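Side-chain contacts in putative (PDB 4R7K), which is of unknown function but belongs to the SRPBCC superfamily, whose helix-grip domains often bind hydrophobic ligands in a deep cavity, so a similar role is possible: residues T88-K93 with L119-R124; T26-I31 with E144-D149. All coordinates share one frame; numbering follows the deposited sequence. Where two conformers were deposited one is given.

Contact 1. Residues T88-K93 with L119-R124; sequences TILKDK and LRLAWR
Leu90 packs one methyl group, CD1, obliquely against the six-membered ring of Trp123, 4.1 Å from Trp123 CZ3. In the helix-grip fold expected of an SRPBCC protein, an antiparallel sheet carries helices and long loops on one side; here the loop that runs from helix 70-73 toward strand 99-100 dips a leucine toward the strand of Leu121 and Trp123. Leu90 CD1 lies nearly as close to Trp123 CE3, at 4.3 Å, so the methyl rests beside the CE3-CZ3 bond. Leu90 CD1 also meets Leu121, lying 4.3 Å from its CD2.

Leu121 and Trp123 are two residues apart on one strand and therefore serve the same face of the sheet. Trp123 has CG set between its backbone N and carbonyl carbon (chi1 61°), which swings the indole back along the strand; Trp123 CZ3 thus ends 4.3 Å from Leu121 CD2, and the three groups close on one another. No hydrogen bond joins the two segments, which suits three buried apolar side chains: one methyl from each leucine packs by the CZ3 corner of the broad, rigid ring. Trp70 and Trp141 also meet the indole, while His139 makes an edge-to-face contact with it. Met82, from a loop, packs on Leu90, and Leu64 of helix 57-65 packs on Leu121. The backbone of Leu90 is held separately, its carbonyl O accepting a hydrogen bond from Arg65 NH2.

Contact 2. Residues T26-I31 with E144-D149; sequences TTMNAI and EKLDND
Asn29 gives its amide N-H to Glu144, with ND2 2.9 Å from OE1 in an almost straight bond (172°). Glu144 OE1 lies in the Asn29 amide plane, and the N-H reaches it from the syn side, somewhat off the carboxylate plane; the two flat groups are turned 41° apart. The other carboxylate oxygen is tied to the Asn29 backbone through a water, which accepts from Asn29 N at 2.7 Å and donates to Glu144 OE2 at 2.6 Å. The axes of strands 27-29 and 144-146 stand 10.0 Å apart, too far for direct backbone pairing, so side chains and water connect them; strand 27-29 instead pairs antiparallel with a strand of the second subunit.

The looser, partly exposed side is apolar. In the conformer described, the selenomethionine Met28 bends at chi3 (84°) and brings CE to 4.1 Å from Leu146 CD1, crossing it at about a right angle. The long, flexible, unbranched chain suits the place, letting its terminal methyl reach Leu146 across the gap.

Arg152 NH1 makes a salt bridge with Glu144 OE2 and also binds Asn29 O. This pairing probably favours an ionised Glu144, a buried acid that links the interface strand to its own sheet.

Overall arrangement
From the N terminus, the chain first lays down residues 26-31 beside the sheet, then passes through the edge strand 44-53 and two helices to the loop 88-93. Contact 1 closes the shorter circuit: 25 residues later strand 118-126 returns to pack against that loop. Contact 2 closes the longer one, when strand 136-146 ends beside the N-terminal strand, and its circuit wholly encloses that of contact 1. The strands used, 118-126 and 136-146, are sheet neighbours, so a loop and the N-terminal segment are tied to one framework. Though their centres are 20 Å apart, the contacts meet through Arg120 NH1, 2.7 Å from Ala30 O, a probable hydrogen bond.

Contact 1. Residues T88-K93 with L119-R124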
loop_
_atom_site.group_PDB
_atom_site.type_symbol
_atom_site.label_atom_id
_atom_site.label_comp_id
_atom_site.label_asym_id
_atom_site.label_seq_id
_atom_site.Cartn_x
_atom_site.Cartn_y
_atom_site.Cartn_z
ATOM N N THR A 88 -12.244 -29.830 -0.221
ATOM C CA THR A 88 -11.296 -28.726 -0.120
ATOM C C THR A 88 -10.999 -28.297 1.323
ATOM O O THR A 88 -10.563 -27.164 1.550
ATOM C CB THR A 88 -11.809 -27.541 -0.955
ATOM O OG1 THR A 88 -13.127 -27.191 -0.517
ATOM C CG2 THR A 88 -11.880 -27.941 -2.445
ATOM N N ILE A 89 -11.177 -29.223 2.271
ATOM C CA ILE A 89 -10.940 -28.952 3.670
ATOM C C ILE A 89 -9.507 -29.366 4.048
ATOM O O ILE A 89 -9.164 -30.559 4.046
ATOM C CB ILE A 89 -11.928 -29.733 4.602
ATOM C CG1 ILE A 89 -13.386 -29.652 4.133
ATOM C CG2 ILE A 89 -11.823 -29.225 6.035
ATOM C CD1 ILE A 89 -13.937 -28.248 4.041
ATOM N N LEU A 90 -8.676 -28.383 4.368
ATOM C CA LEU A 90 -7.300 -28.631 4.829
ATOM C C LEU A 90 -7.289 -29.383 6.162
ATOM O O LEU A 90 -7.966 -28.974 7.122
ATOM C CB LEU A 90 -6.558 -27.323 5.047
ATOM C CG LEU A 90 -6.420 -26.418 3.817
ATOM C CD1 LEU A 90 -5.819 -25.109 4.223
ATOM C CD2 LEU A 90 -5.551 -27.085 2.788
ATOM N N LYS A 91 -6.496 -30.452 6.224
ATOM C CA LYS A 91 -6.278 -31.209 7.465
ATOM C C LYS A 91 -4.773 -31.556 7.485
ATOM O O LYS A 91 -4.032 -31.228 6.557
ATOM C CB LYS A 91 -7.173 -32.477 7.536
ATOM C CG LYS A 91 -6.923 -33.458 6.414
ATOM C CD LYS A 91 -7.784 -34.723 6.491
ATOM C CE LYS A 91 -7.490 -35.596 5.280
ATOM N NZ LYS A 91 -8.005 -36.971 5.417
ATOM N N ASP A 92 -4.314 -32.230 8.515
ATOM C CA ASP A 92 -2.893 -32.540 8.581
ATOM C C ASP A 92 -2.459 -33.276 7.299
ATOM O O ASP A 92 -3.193 -34.111 6.753
ATOM C CB ASP A 92 -2.567 -33.340 9.840
ATOM C CG ASP A 92 -1.098 -33.288 10.197
ATOM O OD1 ASP A 92 -0.357 -32.451 9.615
ATOM O OD2 ASP A 92 -0.683 -34.085 11.050
ATOM N N LYS A 93 -1.295 -32.888 6.782
ATOM C CA LYS A 93 -0.717 -33.464 5.554
ATOM C C LYS A 93 -1.462 -33.228 4.243
ATOM O O LYS A 93 -1.019 -33.724 3.228
ATOM C CB LYS A 93 -0.446 -34.974 5.683
ATOM C CG LYS A 93 0.618 -35.369 6.682
ATOM C CD LYS A 93 0.139 -35.250 8.115
ATOM C CE LYS A 93 0.883 -36.221 9.035
ATOM N NZ LYS A 93 2.363 -36.020 9.029
ATOM N N LEU A 119 -7.210 -22.743 17.040
ATOM C CA LEU A 119 -6.776 -23.455 15.875
ATOM C C LEU A 119 -5.340 -23.082 15.598
ATOM O O LEU A 119 -4.986 -21.908 15.568
ATOM C CB LEU A 119 -7.589 -23.060 14.625
ATOM C CG LEU A 119 -7.000 -23.558 13.291
ATOM C CD1 LEU A 119 -7.063 -25.064 13.238
ATOM C CD2 LEU A 119 -7.723 -22.975 12.071
ATOM N N ARG A 120 -4.528 -24.088 15.347
ATOM C CA ARG A 120 -3.185 -23.921 14.833
ATOM C C ARG A 120 -3.116 -24.639 13.496
ATOM O O ARG A 120 -3.363 -25.855 13.395
ATOM C CB ARG A 120 -2.171 -24.486 15.797
ATOM C CG ARG A 120 -2.055 -23.661 17.075
ATOM C CD ARG A 120 -1.279 -24.456 18.133
ATOM N NE ARG A 120 -1.104 -23.715 19.378
ATOM C CZ ARG A 120 -0.140 -22.832 19.579
ATOM N NH1 ARG A 120 0.702 -22.530 18.607
ATOM N NH2 ARG A 120 -0.045 -22.218 20.732
ATOM N N LEU A 121 -2.768 -23.898 12.463
ATOM C CA LEU A 121 -2.731 -24.449 11.122
ATOM C C LEU A 121 -1.532 -23.871 10.387
ATOM O O LEU A 121 -1.260 -22.689 10.488
ATOM C CB LEU A 121 -4.008 -24.066 10.365
ATOM C CG LEU A 121 -4.037 -24.348 8.847
ATOM C CD1 LEU A 121 -4.128 -25.843 8.640
ATOM C CD2 LEU A 121 -5.266 -23.682 8.243
ATOM N N ALA A 122 -0.760 -24.723 9.724
ATOM C CA ALA A 122 0.363 -24.220 8.945
ATOM C C ALA A 122 0.649 -25.107 7.754
ATOM O O ALA A 122 0.421 -26.321 7.809
ATOM C CB ALA A 122 1.615 -24.092 9.812
ATOM N N TRP A 123 1.123 -24.493 6.674
ATOM C CA TRP A 123 1.575 -25.218 5.502
ATOM C C TRP A 123 2.921 -24.720 5.011
ATOM O O TRP A 123 3.281 -23.512 5.169
ATOM C CB TRP A 123 0.576 -25.139 4.367
ATOM C CG TRP A 123 0.271 -23.760 3.829
ATOM C CD1 TRP A 123 1.022 -23.038 2.949
ATOM C CD2 TRP A 123 -0.910 -22.997 4.067
ATOM N NE1 TRP A 123 0.410 -21.862 2.669
ATOM C CE2 TRP A 123 -0.797 -21.818 3.323
ATOM C CE3 TRP A 123 -2.055 -23.204 4.850
ATOM C CZ2 TRP A 123 -1.761 -20.801 3.373
ATOM C CZ3 TRP A 123 -3.024 -22.208 4.884
ATOM C CH2 TRP A 123 -2.881 -21.032 4.135
ATOM N N ARG A 124 3.667 -25.651 4.418
ATOM C CA ARG A 124 4.904 -25.344 3.746
ATOM C C ARG A 124 4.494 -25.133 2.306
ATOM O O ARG A 124 3.653 -25.869 1.770
ATOM C CB ARG A 124 5.922 -26.469 3.896
ATOM C CG ARG A 124 7.296 -26.142 3.299
ATOM C CD ARG A 124 8.323 -27.212 3.630
ATOM N NE ARG A 124 7.877 -28.527 3.192
ATOM C CZ ARG A 124 8.122 -29.061 1.996
ATOM N NH1 ARG A 124 7.648 -30.267 1.704
ATOM N NH2 ARG A 124 8.820 -28.399 1.086
#

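Contact 2. Residues T26-I31 with E144-D149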
loop_
_atom_site.group_PDB
_atom_site.type_symbol
_atom_site.label_atom_id
_atom_site.label_comp_id
_atom_site.label_asym_id
_atom_site.label_seq_id
_atom_site.Cartn_x
_atom_site.Cartn_y
_atom_site.Cartn_z
ATOM N N THR A 26 2.942 -11.550 31.301
ATOM C CA THR A 26 1.705 -11.297 30.587
ATOM C C THR A 26 2.018 -11.802 29.185
ATOM O O THR A 26 2.933 -11.294 28.525
ATOM C CB THR A 26 1.363 -9.824 30.544
ATOM O OG1 THR A 26 1.282 -9.323 31.878
ATOM C CG2 THR A 26 0.030 -9.614 29.831
ATOM N N THR A 27 1.291 -12.831 28.758
ATOM C CA THR A 27 1.598 -13.538 27.532
ATOM C C THR A 27 0.359 -13.875 26.711
ATOM O O THR A 27 -0.778 -13.833 27.212
ATOM C CB THR A 27 2.316 -14.887 27.840
ATOM O OG1 THR A 27 1.451 -15.717 28.639
ATOM C CG2 THR A 27 3.636 -14.675 28.600
HETATM N N MSE A 28 0.589 -14.263 25.471
HETATM C CA MSE A 28 -0.487 -14.682 24.590
HETATM C C MSE A 28 -0.010 -15.901 23.886
HETATM O O MSE A 28 1.181 -16.164 23.861
HETATM C CB MSE A 28 -0.783 -13.543 23.635
HETATM C CG MSE A 28 -1.704 -12.571 24.364
HETATM SE SE MSE A 28 -2.277 -11.126 23.156
HETATM C CE MSE A 28 -3.758 -12.120 22.334
ATOM N N ASN A 29 -0.929 -16.700 23.356
ATOM C CA ASN A 29 -0.534 -17.903 22.579
ATOM C C ASN A 29 0.270 -17.518 21.326
ATOM O O ASN A 29 0.040 -16.462 20.761
ATOM C CB ASN A 29 -1.742 -18.758 22.216
ATOM C CG ASN A 29 -2.277 -19.537 23.419
ATOM O OD1 ASN A 29 -1.554 -20.198 24.100
ATOM N ND2 ASN A 29 -3.549 -19.439 23.662
ATOM N N ALA A 30 1.263 -18.325 20.990
ATOM C CA ALA A 30 2.159 -18.061 19.870
ATOM C C ALA A 30 2.341 -19.274 18.995
ATOM O O ALA A 30 2.163 -20.410 19.432
ATOM C CB ALA A 30 3.530 -17.605 20.365
ATOM N N ILE A 31 2.739 -19.005 17.751
ATOM C CA ILE A 31 2.980 -20.020 16.748
ATOM C C ILE A 31 4.171 -20.900 17.079
ATOM O O ILE A 31 5.190 -20.404 17.559
ATOM C CB ILE A 31 3.189 -19.351 15.380
ATOM C CG1 ILE A 31 1.812 -18.894 14.898
ATOM C CG2 ILE A 31 3.781 -20.359 14.380
ATOM C CD1 ILE A 31 1.797 -17.974 13.719
ATOM N N GLU A 144 -7.908 -17.836 17.621
ATOM C CA GLU A 144 -8.356 -18.137 18.961
ATOM C C GLU A 144 -9.404 -17.211 19.526
ATOM O O GLU A 144 -9.516 -16.023 19.167
ATOM C CB GLU A 144 -7.181 -18.210 19.953
ATOM C CG GLU A 144 -6.446 -16.913 20.155
ATOM C CD GLU A 144 -5.331 -17.035 21.192
ATOM O OE1 GLU A 144 -5.416 -17.952 22.052
ATOM O OE2 GLU A 144 -4.381 -16.209 21.159
ATOM N N LYS A 145 -10.204 -17.793 20.403
ATOM C CA LYS A 145 -11.204 -17.066 21.158
ATOM C C LYS A 145 -10.525 -16.306 22.303
ATOM O O LYS A 145 -9.669 -16.876 23.013
ATOM C CB LYS A 145 -12.152 -18.055 21.808
ATOM C CG LYS A 145 -13.006 -18.883 20.889
ATOM C CD LYS A 145 -13.947 -19.716 21.779
ATOM C CE LYS A 145 -14.978 -20.493 21.015
ATOM N NZ LYS A 145 -15.978 -19.570 20.430
ATOM N N LEU A 146 -10.884 -15.042 22.480
ATOM C CA LEU A 146 -10.340 -14.215 23.552
ATOM C C LEU A 146 -11.510 -13.798 24.424
ATOM O O LEU A 146 -12.661 -13.889 23.997
ATOM C CB LEU A 146 -9.629 -12.958 23.027
ATOM C CG LEU A 146 -8.416 -13.117 22.105
ATOM C CD1 LEU A 146 -7.799 -11.771 21.887
ATOM C CD2 LEU A 146 -7.426 -14.094 22.714
ATOM N N ASP A 147 -11.215 -13.331 25.631
ATOM C CA ASP A 147 -12.270 -12.897 26.564
ATOM C C ASP A 147 -13.220 -11.886 25.975
ATOM O O ASP A 147 -12.845 -11.078 25.124
ATOM C CB ASP A 147 -11.662 -12.251 27.808
ATOM C CG ASP A 147 -11.078 -13.257 28.766
ATOM O OD1 ASP A 147 -11.631 -14.374 28.862
ATOM O OD2 ASP A 147 -10.087 -12.918 29.455
ATOM N N ASN A 148 -14.465 -11.974 26.424
ATOM C CA ASN A 148 -15.527 -11.054 26.062
ATOM C C ASN A 148 -15.877 -11.011 24.571
ATOM O O ASN A 148 -15.918 -9.946 23.967
ATOM C CB ASN A 148 -15.204 -9.652 26.591
ATOM C CG ASN A 148 -16.444 -8.804 26.798
ATOM O OD1 ASN A 148 -17.571 -9.280 26.655
ATOM N ND2 ASN A 148 -16.242 -7.547 27.163
ATOM N N ASP A 149 -16.091 -12.184 23.987
ATOM C CA ASP A 149 -16.578 -12.309 22.622
ATOM C C ASP A 149 -15.726 -11.719 21.494
ATOM O O ASP A 149 -16.261 -11.168 20.543
ATOM C CB ASP A 149 -17.993 -11.684 22.601
ATOM C CG ASP A 149 -18.777 -12.006 21.350
ATOM O OD1 ASP A 149 -18.592 -13.107 20.775
ATOM O OD2 ASP A 149 -19.626 -11.162 20.974
HETATM O O HOH W 1 -3.470 -15.730 23.522
#